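Local coordinates for probable oxidoreductase protein (Rhizobium etli, PDB 4FB5) that is probably an oxidoreductase of the GFO/IDH/MocA family, thought to bind a nucleotide cofactor in a Rossmann-type domain, at residues 180-185 with 280-285; 252-257 with 270-275; 49-54 with 346-351; 151-156 with 340-345. One frame throughout, in Å; residues are numbered along the deposited sequence.

Interaction 1: 180-185 with 280-285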
loop_
_atom_site.group_PDB
_atom_site.type_symbol
_atom_site.label_atom_id
_atom_site.label_comp_id
_atom_site.label_asym_id
_atom_site.label_seq_id
_atom_site.Cartn_x
_atom_site.Cartn_y
_atom_site.Cartn_z
ATOM N N VAL A 180 -1.789 19.315 -0.608
ATOM C CA VAL A 180 -2.026 18.909 -2.027
ATOM C C VAL A 180 -0.765 18.828 -2.845
ATOM O O VAL A 180 -0.073 19.804 -2.918
ATOM C CB VAL A 180 -2.945 19.902 -2.729
ATOM C CG1 VAL A 180 -3.181 19.468 -4.114
ATOM C CG2 VAL A 180 -4.226 19.858 -2.069
ATOM N N GLU A 181 -0.441 17.702 -3.469
ATOM C CA GLU A 181 0.890 17.576 -4.098
ATOM C C GLU A 181 0.666 17.268 -5.522
ATOM O O GLU A 181 -0.074 16.349 -5.809
ATOM C CB GLU A 181 1.719 16.431 -3.504
ATOM C CG GLU A 181 2.255 16.646 -2.049
ATOM C CD GLU A 181 2.674 15.320 -1.307
ATOM O OE1 GLU A 181 3.352 14.452 -1.921
ATOM O OE2 GLU A 181 2.348 15.131 -0.099
HETATM N N MSE A 182 1.272 17.997 -6.442
HETATM C CA MSE A 182 1.270 17.494 -7.819
HETATM C C MSE A 182 2.655 17.273 -8.381
HETATM O O MSE A 182 3.382 18.248 -8.620
HETATM C CB MSE A 182 0.420 18.308 -8.803
HETATM C CG MSE A 182 0.496 17.715 -10.211
HETATM SE SE MSE A 182 -0.894 18.363 -11.390
HETATM C CE MSE A 182 -0.727 17.253 -13.016
ATOM N N ASP A 183 2.986 15.992 -8.607
ATOM C CA ASP A 183 4.312 15.596 -9.081
ATOM C C ASP A 183 4.390 14.697 -10.329
ATOM O O ASP A 183 3.598 13.738 -10.509
ATOM C CB ASP A 183 5.098 14.948 -7.966
ATOM C CG ASP A 183 4.893 15.624 -6.660
ATOM O OD1 ASP A 183 5.019 16.883 -6.592
ATOM O OD2 ASP A 183 4.608 14.887 -5.674
ATOM N N GLU A 184 5.350 15.024 -11.186
ATOM C CA GLU A 184 5.735 14.168 -12.286
ATOM C C GLU A 184 7.238 14.226 -12.409
ATOM O O GLU A 184 7.872 14.887 -11.636
ATOM C CB GLU A 184 5.011 14.548 -13.583
ATOM C CG GLU A 184 3.496 14.654 -13.416
ATOM C CD GLU A 184 2.683 14.608 -14.727
ATOM O OE1 GLU A 184 3.287 14.389 -15.808
ATOM O OE2 GLU A 184 1.423 14.781 -14.671
ATOM N N ASP A 185 7.818 13.509 -13.355
ATOM C CA ASP A 185 9.265 13.498 -13.501
ATOM C C ASP A 185 9.748 13.720 -14.920
ATOM O O ASP A 185 10.877 13.370 -15.232
ATOM C CB ASP A 185 9.882 12.222 -12.949
ATOM C CG ASP A 185 9.358 10.965 -13.637
ATOM O OD1 ASP A 185 8.626 11.086 -14.663
ATOM O OD2 ASP A 185 9.667 9.860 -13.130
ATOM N N GLY A 280 2.167 10.441 -12.274
ATOM C CA GLY A 280 0.955 11.181 -12.503
ATOM C C GLY A 280 0.349 11.448 -11.164
ATOM O O GLY A 280 -0.842 11.283 -11.012
ATOM N N ARG A 281 1.175 11.843 -10.186
ATOM C CA ARG A 281 0.741 11.912 -8.813
ATOM C C ARG A 281 0.043 13.234 -8.520
ATOM O O ARG A 281 0.578 14.309 -8.805
ATOM C CB ARG A 281 1.926 11.776 -7.878
ATOM C CG ARG A 281 1.628 12.127 -6.392
ATOM C CD ARG A 281 2.830 11.695 -5.595
ATOM N NE ARG A 281 2.957 12.241 -4.254
ATOM C CZ ARG A 281 2.569 11.587 -3.165
ATOM N NH1 ARG A 281 2.034 10.368 -3.270
ATOM N NH2 ARG A 281 2.724 12.145 -1.975
ATOM N N ILE A 282 -1.128 13.151 -7.912
ATOM C CA ILE A 282 -1.743 14.290 -7.281
ATOM C C ILE A 282 -2.184 13.739 -5.970
ATOM O O ILE A 282 -3.002 12.804 -5.957
ATOM C CB ILE A 282 -3.001 14.702 -8.036
ATOM C CG1 ILE A 282 -2.615 15.168 -9.441
ATOM C CG2 ILE A 282 -3.736 15.744 -7.256
ATOM C CD1 ILE A 282 -3.769 15.567 -10.326
ATOM N N ALA A 283 -1.646 14.254 -4.879
ATOM C CA ALA A 283 -1.948 13.663 -3.581
ATOM C C ALA A 283 -2.630 14.698 -2.754
ATOM O O ALA A 283 -2.134 15.814 -2.549
ATOM C CB ALA A 283 -0.705 13.170 -2.880
ATOM N N LEU A 284 -3.784 14.336 -2.268
ATOM C CA LEU A 284 -4.581 15.286 -1.550
ATOM C C LEU A 284 -4.909 14.736 -0.184
ATOM O O LEU A 284 -5.364 13.605 -0.081
ATOM C CB LEU A 284 -5.809 15.541 -2.380
ATOM C CG LEU A 284 -6.977 16.271 -1.780
ATOM C CD1 LEU A 284 -6.541 17.654 -1.510
ATOM C CD2 LEU A 284 -8.078 16.241 -2.836
ATOM N N GLN A 285 -4.600 15.497 0.859
ATOM C CA GLN A 285 -4.967 15.113 2.220
ATOM C C GLN A 285 -5.815 16.211 2.838
ATOM O O GLN A 285 -5.448 17.384 2.794
ATOM C CB GLN A 285 -3.749 14.850 3.109
ATOM C CG GLN A 285 -2.681 13.938 2.506
ATOM C CD GLN A 285 -1.328 14.088 3.240
ATOM O OE1 GLN A 285 -0.356 14.679 2.705
ATOM N NE2 GLN A 285 -1.271 13.577 4.491
#
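V180 to D183 run antiparallel to R281 to L284 in two adjoining strands of the large mixed sheet of the C-terminal domain. E181 and A283 exchange both backbone bonds, E181 N to A283 O at 2.7 Å and A283 N to E181 O at 2.8 Å; D183 and R281 repeat the pattern. The closely packed side is apolar: V180 lies beside L284 and M182 beside I282, with helix 206-221 against V180 and M182. The selenium of M182 is 4.1 Å from both CG1 and CD1 of I282, reached by an extended chain whose CG is anti to the backbone N (chi1 179°). Cutting I282 back to an alanine would probably open a gap beside this selenium and take away the packing on Y154. Beyond D183 the strands part, the CA atoms of E184 and G280 being 5.6 Å apart. The other face is polar, and partly exposed R281 bridges E181 and D183 there. R179 of the second subunit pairs with both acids, and D296 takes R281 NH1. D183 OD2 lies in the guanidinium plane of R281, 3.4 Å from NE in a weak bond, while A283 CB sits over the centre of one guanidinium face.

Interaction 2: 252-257 with 270-275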
loop_
_atom_site.group_PDB
_atom_site.type_symbol
_atom_site.label_atom_id
_atom_site.label_comp_id
_atom_site.label_asym_id
_atom_site.label_seq_id
_atom_site.Cartn_x
_atom_site.Cartn_y
_atom_site.Cartn_z
ATOM N N HIS A 252 10.946 27.849 -13.208
ATOM C CA HIS A 252 11.071 27.080 -11.991
ATOM C C HIS A 252 10.294 25.761 -12.108
ATOM O O HIS A 252 9.118 25.743 -12.454
ATOM C CB HIS A 252 10.595 27.924 -10.817
ATOM C CG HIS A 252 11.549 29.008 -10.460
ATOM N ND1 HIS A 252 11.435 30.293 -10.961
ATOM C CD2 HIS A 252 12.681 28.989 -9.703
ATOM C CE1 HIS A 252 12.435 31.025 -10.494
ATOM N NE2 HIS A 252 13.215 30.259 -9.743
ATOM N N ASP A 253 10.956 24.651 -11.854
ATOM C CA ASP A 253 10.305 23.359 -12.002
ATOM C C ASP A 253 9.634 22.886 -10.719
ATOM O O ASP A 253 9.034 21.828 -10.681
ATOM C CB ASP A 253 11.291 22.340 -12.538
ATOM C CG ASP A 253 11.457 22.470 -14.036
ATOM O OD1 ASP A 253 10.441 22.329 -14.769
ATOM O OD2 ASP A 253 12.579 22.735 -14.507
ATOM N N ALA A 254 9.686 23.698 -9.680
ATOM C CA ALA A 254 9.116 23.312 -8.394
ATOM C C ALA A 254 8.666 24.540 -7.583
ATOM O O ALA A 254 9.340 25.586 -7.567
ATOM C CB ALA A 254 10.133 22.450 -7.580
ATOM N N ALA A 255 7.554 24.376 -6.892
ATOM C CA ALA A 255 6.920 25.434 -6.137
ATOM C C ALA A 255 6.194 24.867 -4.919
ATOM O O ALA A 255 5.459 23.878 -4.975
ATOM C CB ALA A 255 5.955 26.201 -7.005
ATOM N N ASN A 256 6.417 25.533 -3.806
ATOM C CA ASN A 256 5.838 25.148 -2.550
ATOM C C ASN A 256 5.147 26.391 -2.043
ATOM O O ASN A 256 5.713 27.472 -2.034
ATOM C CB ASN A 256 6.968 24.685 -1.668
ATOM C CG ASN A 256 7.758 23.557 -2.305
ATOM O OD1 ASN A 256 7.206 22.581 -2.789
ATOM N ND2 ASN A 256 9.041 23.670 -2.273
ATOM N N VAL A 257 3.890 26.267 -1.694
ATOM C CA VAL A 257 3.101 27.430 -1.418
ATOM C C VAL A 257 2.345 27.153 -0.148
ATOM O O VAL A 257 1.686 26.117 -0.045
ATOM C CB VAL A 257 2.097 27.638 -2.540
ATOM C CG1 VAL A 257 1.294 28.921 -2.339
ATOM C CG2 VAL A 257 2.800 27.627 -3.892
HETATM N N MSE A 270 2.234 21.854 -3.196
HETATM C CA MSE A 270 3.572 21.500 -3.638
HETATM C C MSE A 270 3.358 21.008 -5.048
HETATM O O MSE A 270 2.460 20.200 -5.281
HETATM C CB MSE A 270 4.160 20.411 -2.762
HETATM C CG MSE A 270 4.311 20.893 -1.365
HETATM SE SE MSE A 270 4.390 19.563 0.088
HETATM C CE MSE A 270 2.454 19.316 0.482
ATOM N N ALA A 271 4.127 21.537 -5.988
ATOM C CA ALA A 271 4.037 21.131 -7.382
ATOM C C ALA A 271 5.468 20.930 -7.798
ATOM O O ALA A 271 6.346 21.676 -7.373
ATOM C CB ALA A 271 3.328 22.160 -8.234
ATOM N N ASN A 272 5.726 19.849 -8.520
ATOM C CA ASN A 272 7.103 19.503 -8.872
ATOM C C ASN A 272 7.142 18.710 -10.181
ATOM O O ASN A 272 6.464 17.681 -10.313
ATOM C CB ASN A 272 7.753 18.776 -7.721
ATOM C CG ASN A 272 9.229 18.501 -7.930
ATOM O OD1 ASN A 272 9.751 18.535 -9.042
ATOM N ND2 ASN A 272 9.920 18.206 -6.820
ATOM N N ARG A 273 7.934 19.188 -11.134
ATOM C CA ARG A 273 8.025 18.550 -12.440
ATOM C C ARG A 273 9.325 17.772 -12.621
ATOM O O ARG A 273 9.589 17.246 -13.703
ATOM C CB ARG A 273 7.879 19.590 -13.554
ATOM C CG ARG A 273 6.652 20.477 -13.418
ATOM C CD ARG A 273 6.921 21.876 -13.949
ATOM N NE ARG A 273 6.503 22.022 -15.341
ATOM C CZ ARG A 273 7.135 22.774 -16.235
ATOM N NH1 ARG A 273 8.220 23.452 -15.886
ATOM N NH2 ARG A 273 6.684 22.848 -17.480
ATOM N N ALA A 274 10.136 17.695 -11.570
ATOM C CA ALA A 274 11.363 16.981 -11.664
ATOM C C ALA A 274 11.428 16.078 -10.470
ATOM O O ALA A 274 12.393 16.073 -9.709
ATOM C CB ALA A 274 12.521 17.957 -11.684
ATOM N N ALA A 275 10.379 15.299 -10.288
ATOM C CA ALA A 275 10.283 14.457 -9.090
ATOM C C ALA A 275 10.381 13.026 -9.521
ATOM O O ALA A 275 9.347 12.408 -9.809
ATOM C CB ALA A 275 8.950 14.722 -8.367
#
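The carboxylate of D253 and the guanidinium of R273 are turned only 27° from each other although their side chains cross at about a right angle. OD1 of D253 forms a salt bridge to NH1 of R273 at 2.7 Å. It also lies 3.6 Å from R273 CD, because the arginine bends at chi2 and chi3 (95°), which brings both CD and NH1 near OD1. The carboxamide of N272 meets A254 instead, with CB of the alanine 4.1 Å from N272 CG. This amide is held by its own strand end: OD1 of N272 accepts from A274 N at 2.7 Å and closes an Asx turn where the strand stops.

The backbones pair as an antiparallel hairpin. A255 and A271 form the hydrogen-bonded pair, A255 N to A271 O at 3.0 Å and A271 N to A255 O at 2.9 Å. The bond from R273 N to D253 O, 2.9 Å long and fairly straight at 163°, continues it past the strand ends, and the D253-R273 salt bridge joins the side chains of the same two residues.

NH2 of R273 has a second acid, D209, on helix 206-221. That helix also packs on A255 and A271. On the opposite face, N256, M270 and N272 touch residues of the second subunit, while strands 225-233 and 175-183 flank the hairpin.

Interaction 3: 49-54 with 346-351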
loop_
_atom_site.group_PDB
_atom_site.type_symbol
_atom_site.label_atom_id
_atom_site.label_comp_id
_atom_site.label_asym_id
_atom_site.label_seq_id
_atom_site.Cartn_x
_atom_site.Cartn_y
_atom_site.Cartn_z
ATOM N N THR A 49 -22.799 7.309 -26.290
ATOM C CA THR A 49 -22.855 5.879 -25.916
ATOM C C THR A 49 -22.686 5.590 -24.411
ATOM O O THR A 49 -23.410 4.777 -23.853
ATOM C CB THR A 49 -21.863 5.026 -26.658
ATOM O OG1 THR A 49 -21.931 5.315 -28.063
ATOM C CG2 THR A 49 -22.211 3.574 -26.424
ATOM N N VAL A 50 -21.748 6.269 -23.756
ATOM C CA VAL A 50 -21.595 6.169 -22.312
ATOM C C VAL A 50 -22.807 6.713 -21.541
ATOM O O VAL A 50 -23.398 6.002 -20.715
ATOM C CB VAL A 50 -20.353 6.939 -21.834
ATOM C CG1 VAL A 50 -20.216 6.828 -20.308
ATOM C CG2 VAL A 50 -19.149 6.415 -22.514
ATOM N N PHE A 51 -23.143 7.976 -21.789
ATOM C CA PHE A 51 -24.118 8.668 -20.982
ATOM C C PHE A 51 -25.565 8.440 -21.413
ATOM O O PHE A 51 -26.429 8.276 -20.547
ATOM C CB PHE A 51 -23.803 10.166 -20.913
ATOM C CG PHE A 51 -22.842 10.533 -19.822
ATOM C CD1 PHE A 51 -23.276 10.684 -18.514
ATOM C CD2 PHE A 51 -21.491 10.694 -20.088
ATOM C CE1 PHE A 51 -22.367 11.013 -17.492
ATOM C CE2 PHE A 51 -20.592 11.020 -19.074
ATOM C CZ PHE A 51 -21.034 11.178 -17.780
ATOM N N GLY A 52 -25.851 8.454 -22.720
ATOM C CA GLY A 52 -27.188 8.076 -23.227
ATOM C C GLY A 52 -28.272 9.164 -23.289
ATOM O O GLY A 52 -29.237 9.051 -24.035
ATOM N N ASP A 53 -28.103 10.225 -22.510
ATOM C CA ASP A 53 -29.120 11.258 -22.347
ATOM C C ASP A 53 -28.829 12.484 -23.190
ATOM O O ASP A 53 -29.325 13.578 -22.895
ATOM C CB ASP A 53 -29.241 11.665 -20.870
ATOM C CG ASP A 53 -27.870 11.918 -20.204
ATOM O OD1 ASP A 53 -27.718 12.883 -19.413
ATOM O OD2 ASP A 53 -26.936 11.131 -20.468
ATOM N N VAL A 54 -28.031 12.324 -24.242
ATOM C CA VAL A 54 -27.856 13.431 -25.176
ATOM C C VAL A 54 -27.709 13.064 -26.632
ATOM O O VAL A 54 -27.797 11.908 -27.002
ATOM C CB VAL A 54 -26.738 14.419 -24.785
ATOM C CG1 VAL A 54 -27.374 15.697 -24.176
ATOM C CG2 VAL A 54 -25.641 13.748 -23.911
ATOM N N LYS A 346 -12.208 12.725 -19.392
ATOM C CA LYS A 346 -12.476 13.709 -20.407
ATOM C C LYS A 346 -13.902 13.556 -20.926
ATOM O O LYS A 346 -14.525 14.553 -21.280
ATOM C CB LYS A 346 -11.482 13.638 -21.563
ATOM C CG LYS A 346 -11.110 15.028 -22.137
ATOM C CD LYS A 346 -10.290 15.843 -21.133
ATOM C CE LYS A 346 -10.054 17.289 -21.554
ATOM N NZ LYS A 346 -8.901 17.906 -20.776
ATOM N N ILE A 347 -14.415 12.329 -20.942
ATOM C CA ILE A 347 -15.778 12.037 -21.380
ATOM C C ILE A 347 -16.793 12.698 -20.433
ATOM O O ILE A 347 -17.755 13.334 -20.866
ATOM C CB ILE A 347 -16.032 10.513 -21.392
ATOM C CG1 ILE A 347 -15.153 9.808 -22.419
ATOM C CG2 ILE A 347 -17.498 10.212 -21.613
ATOM C CD1 ILE A 347 -15.251 8.276 -22.383
ATOM N N ILE A 348 -16.566 12.554 -19.130
ATOM C CA ILE A 348 -17.403 13.184 -18.117
ATOM C C ILE A 348 -17.339 14.706 -18.280
ATOM O O ILE A 348 -18.362 15.377 -18.317
ATOM C CB ILE A 348 -16.923 12.755 -16.745
ATOM C CG1 ILE A 348 -17.243 11.277 -16.536
ATOM C CG2 ILE A 348 -17.517 13.606 -15.659
ATOM C CD1 ILE A 348 -16.403 10.587 -15.468
ATOM N N GLU A 349 -16.142 15.266 -18.402
ATOM C CA GLU A 349 -16.021 16.712 -18.645
ATOM C C GLU A 349 -16.783 17.151 -19.921
ATOM O O GLU A 349 -17.452 18.156 -19.923
ATOM C CB GLU A 349 -14.555 17.106 -18.738
ATOM C CG GLU A 349 -14.331 18.581 -18.949
ATOM C CD GLU A 349 -12.867 18.963 -18.860
ATOM O OE1 GLU A 349 -12.260 19.082 -19.951
ATOM O OE2 GLU A 349 -12.334 19.127 -17.713
ATOM N N CYS A 350 -16.668 16.376 -20.991
ATOM C CA CYS A 350 -17.434 16.589 -22.196
ATOM C C CYS A 350 -18.935 16.574 -21.866
ATOM O O CYS A 350 -19.695 17.483 -22.242
ATOM C CB CYS A 350 -17.092 15.514 -23.227
ATOM S SG CYS A 350 -18.089 15.654 -24.724
ATOM N N ARG A 351 -19.356 15.555 -21.132
ATOM C CA ARG A 351 -20.735 15.524 -20.724
ATOM C C ARG A 351 -21.055 16.828 -19.998
ATOM O O ARG A 351 -21.990 17.521 -20.385
ATOM C CB ARG A 351 -21.075 14.280 -19.904
ATOM C CG ARG A 351 -22.514 14.221 -19.416
ATOM C CD ARG A 351 -23.484 14.177 -20.571
ATOM N NE ARG A 351 -24.882 14.483 -20.208
ATOM C CZ ARG A 351 -25.419 15.712 -20.132
ATOM N NH1 ARG A 351 -24.677 16.794 -20.360
ATOM N NH2 ARG A 351 -26.704 15.861 -19.810
#
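F51 and R351 meet through a CH-pi contact. CG of R351 stands 3.5 Å from the centroid of the F51 ring and only 1° off its normal, and CB of R351 lies over the same face towards CE2. The guanidinium is turned 81° from the ring plane, so it is the aliphatic part of the arginine that covers the phenyl. CG of R351 is anti to the backbone N and the chain then bends at chi2 (62°), which carries the charged end past the ring towards D53.

The ionic part joins that end to D53. NH2 of R351 donates to OD1 of D53 at 3.2 Å, and NE adds a weak bond to the same oxygen at 3.4 Å. OD1 lies in the guanidinium plane but is approached from above its own carboxylate, well out of that plane. V54 CG2 lies over one face of the same guanidinium. R355 is a more distant, weak partner of D53, so two arginines gather round this acid.

Helix 47-51, in the Rossmann-type part of the chain, ends here: G52 takes a positive phi and turns the backbone so that D53 and V54 follow beside R351. The partner, helix 344-358, comes from late in the sequence and also packs on helix 35-44 and strand 120-123.

Apolar contacts fill the rest. CZ of F51 is 4.0 Å from CG1 of I348, and V50 CG2 meets I347 CG2 at 4.2 Å. F332, from the short helix 329-332, touches V50, I347 and I348 together.

Interaction 4: 151-156 with 340-345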
loop_
_atom_site.group_PDB
_atom_site.type_symbol
_atom_site.label_atom_id
_atom_site.label_comp_id
_atom_site.label_asym_id
_atom_site.label_seq_id
_atom_site.Cartn_x
_atom_site.Cartn_y
_atom_site.Cartn_z
ATOM N N GLY A 151 -10.304 22.679 -19.455
ATOM C CA GLY A 151 -10.060 21.262 -19.245
ATOM C C GLY A 151 -9.323 21.035 -17.945
ATOM O O GLY A 151 -8.127 20.675 -17.916
ATOM N N TYR A 152 -10.033 21.256 -16.855
ATOM C CA TYR A 152 -9.524 20.874 -15.572
ATOM C C TYR A 152 -10.178 19.536 -15.252
ATOM O O TYR A 152 -11.100 19.486 -14.440
ATOM C CB TYR A 152 -9.860 21.938 -14.515
ATOM C CG TYR A 152 -8.990 23.162 -14.600
ATOM C CD1 TYR A 152 -7.642 23.094 -14.274
ATOM C CD2 TYR A 152 -9.507 24.403 -15.020
ATOM C CE1 TYR A 152 -6.824 24.227 -14.360
ATOM C CE2 TYR A 152 -8.698 25.528 -15.128
ATOM C CZ TYR A 152 -7.349 25.426 -14.790
ATOM O OH TYR A 152 -6.502 26.513 -14.852
ATOM N N ASN A 153 -9.705 18.454 -15.865
ATOM C CA ASN A 153 -10.433 17.170 -15.793
ATOM C C ASN A 153 -10.373 16.406 -14.474
ATOM O O ASN A 153 -11.287 15.686 -14.147
ATOM C CB ASN A 153 -9.996 16.257 -16.913
ATOM C CG ASN A 153 -8.531 16.321 -17.131
ATOM O OD1 ASN A 153 -8.083 16.901 -18.120
ATOM N ND2 ASN A 153 -7.753 15.814 -16.177
ATOM N N TYR A 154 -9.298 16.554 -13.717
ATOM C CA TYR A 154 -9.197 15.869 -12.434
ATOM C C TYR A 154 -10.471 16.011 -11.591
ATOM O O TYR A 154 -10.946 15.011 -11.035
ATOM C CB TYR A 154 -7.926 16.295 -11.708
ATOM C CG TYR A 154 -6.761 15.843 -12.516
ATOM C CD1 TYR A 154 -6.548 14.484 -12.753
ATOM C CD2 TYR A 154 -5.898 16.731 -13.080
ATOM C CE1 TYR A 154 -5.508 14.048 -13.497
ATOM C CE2 TYR A 154 -4.841 16.296 -13.859
ATOM C CZ TYR A 154 -4.652 14.955 -14.057
ATOM O OH TYR A 154 -3.598 14.509 -14.825
ATOM N N ILE A 155 -11.005 17.241 -11.551
ATOM C CA ILE A 155 -12.342 17.617 -11.009
ATOM C C ILE A 155 -13.469 16.646 -11.299
ATOM O O ILE A 155 -14.366 16.510 -10.489
ATOM C CB ILE A 155 -12.803 18.994 -11.582
ATOM C CG1 ILE A 155 -11.892 20.114 -11.136
ATOM C CG2 ILE A 155 -14.141 19.387 -11.144
ATOM C CD1 ILE A 155 -11.201 19.867 -9.801
ATOM N N GLN A 156 -13.444 15.965 -12.437
ATOM C CA GLN A 156 -14.586 15.160 -12.837
ATOM C C GLN A 156 -14.561 13.721 -12.379
ATOM O O GLN A 156 -15.540 12.995 -12.587
ATOM C CB GLN A 156 -14.739 15.145 -14.364
ATOM C CG GLN A 156 -14.810 16.452 -15.054
ATOM C CD GLN A 156 -15.963 17.301 -14.625
ATOM O OE1 GLN A 156 -15.886 18.533 -14.704
ATOM N NE2 GLN A 156 -17.051 16.667 -14.168
ATOM N N LEU A 340 -12.021 3.333 -13.716
ATOM C CA LEU A 340 -11.937 4.214 -14.860
ATOM C C LEU A 340 -10.492 4.573 -15.163
ATOM O O LEU A 340 -9.605 4.343 -14.344
ATOM C CB LEU A 340 -12.689 5.516 -14.585
ATOM C CG LEU A 340 -14.139 5.434 -14.142
ATOM C CD1 LEU A 340 -14.776 6.753 -14.480
ATOM C CD2 LEU A 340 -14.826 4.294 -14.888
ATOM N N GLY A 341 -10.273 5.151 -16.346
ATOM C CA GLY A 341 -8.953 5.530 -16.838
ATOM C C GLY A 341 -8.837 7.031 -16.921
ATOM O O GLY A 341 -9.815 7.725 -16.802
ATOM N N PHE A 342 -7.639 7.555 -17.145
ATOM C CA PHE A 342 -7.515 8.992 -17.395
ATOM C C PHE A 342 -8.487 9.503 -18.512
ATOM O O PHE A 342 -9.129 10.529 -18.340
ATOM C CB PHE A 342 -6.057 9.346 -17.630
ATOM C CG PHE A 342 -5.788 10.811 -17.874
ATOM C CD1 PHE A 342 -5.668 11.695 -16.816
ATOM C CD2 PHE A 342 -5.572 11.272 -19.148
ATOM C CE1 PHE A 342 -5.384 13.070 -17.018
ATOM C CE2 PHE A 342 -5.304 12.622 -19.407
ATOM C CZ PHE A 342 -5.201 13.538 -18.329
ATOM N N ASN A 343 -8.649 8.785 -19.608
ATOM C CA ASN A 343 -9.509 9.301 -20.701
ATOM C C ASN A 343 -10.989 9.359 -20.304
ATOM O O ASN A 343 -11.742 10.242 -20.770
ATOM C CB ASN A 343 -9.338 8.517 -22.023
ATOM C CG ASN A 343 -7.878 8.398 -22.447
ATOM O OD1 ASN A 343 -7.024 9.209 -22.071
ATOM N ND2 ASN A 343 -7.581 7.368 -23.212
ATOM N N ASP A 344 -11.396 8.433 -19.430
ATOM C CA ASP A 344 -12.746 8.450 -18.929
ATOM C C ASP A 344 -13.109 9.824 -18.313
ATOM O O ASP A 344 -14.262 10.289 -18.407
ATOM C CB ASP A 344 -12.998 7.241 -18.023
ATOM C CG ASP A 344 -12.916 5.872 -18.809
ATOM O OD1 ASP A 344 -13.328 5.842 -20.008
ATOM O OD2 ASP A 344 -12.448 4.832 -18.235
ATOM N N LEU A 345 -12.123 10.510 -17.748
ATOM C CA LEU A 345 -12.371 11.808 -17.145
ATOM C C LEU A 345 -12.665 12.900 -18.160
ATOM O O LEU A 345 -13.261 13.911 -17.820
ATOM C CB LEU A 345 -11.164 12.255 -16.343
ATOM C CG LEU A 345 -10.612 11.320 -15.284
ATOM C CD1 LEU A 345 -9.291 11.874 -14.859
ATOM C CD2 LEU A 345 -11.550 11.218 -14.113
#
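Y154 brings CE1, CZ and OH up to CE1 of F342, with Y154 CE1 at the edge of the F342 ring and in its plane. CZ of the tyrosine is 3.6 Å from F342 CE1. The two planes make 51° and the centroids are 5.8 Å apart, an oblique pairing. The amide of N153 completes the group: ND2 sits 3.6 Å above the centre of one face of the Y154 ring and 3.7 Å from F342 CE1, with the amide nearly perpendicular to the phenylalanine. L345 adds apolar contact, its CD1 4.3 Å from Y154 CD1 and its CB 4.2 Å from N153 CB.

Backbone bonds shape both partners. Q156 N donates to N153 O at 2.8 Å and tightens the 3-10 turn, while L345 N reaches F342 O near the helix start. With CG of N153 between the backbone N and the carbonyl carbon (chi1 41°), the amide lies over the Y154 ring while its OD1 accepts from K346 NZ. An alanine in place of F342 would probably leave Y154 CE1 and CZ and the amide of N153 without their aromatic neighbour, and H338 of the third subunit without its edge-to-face partner.

H213 of helix 206-221 makes an edge-to-face pair with Y154, and Y152 and I155 touch the same helix. The segment 151-156 links strand 148-150 to helix 158-168, lying between helix 206-221 and the beginning of helix 344-358.

In the fold
Along the chain the contacts are nested: interaction 2 lies inside the loop closed by interaction 1, which lies inside that of interaction 4, itself inside interaction 3. Interactions 1 and 2, centres about 10 Å apart, belong to one mixed sheet, where strands 175-183 and 266-272 are neighbours and the backbone of M182 is hydrogen-bonded to M270 and N272; both touch the second subunit. Interactions 3 and 4, centres about 12 Å apart, share helix 344-358, through which late sequence returns to the Rossmann-type part. Interaction 4 also touches interaction 1 and so bridges towards the sheet, whereas interactions 2 and 3 are about 33 Å apart between centres, on opposite sides of the chain's centre. Interactions 1, 3 and 4 all reach the third subunit.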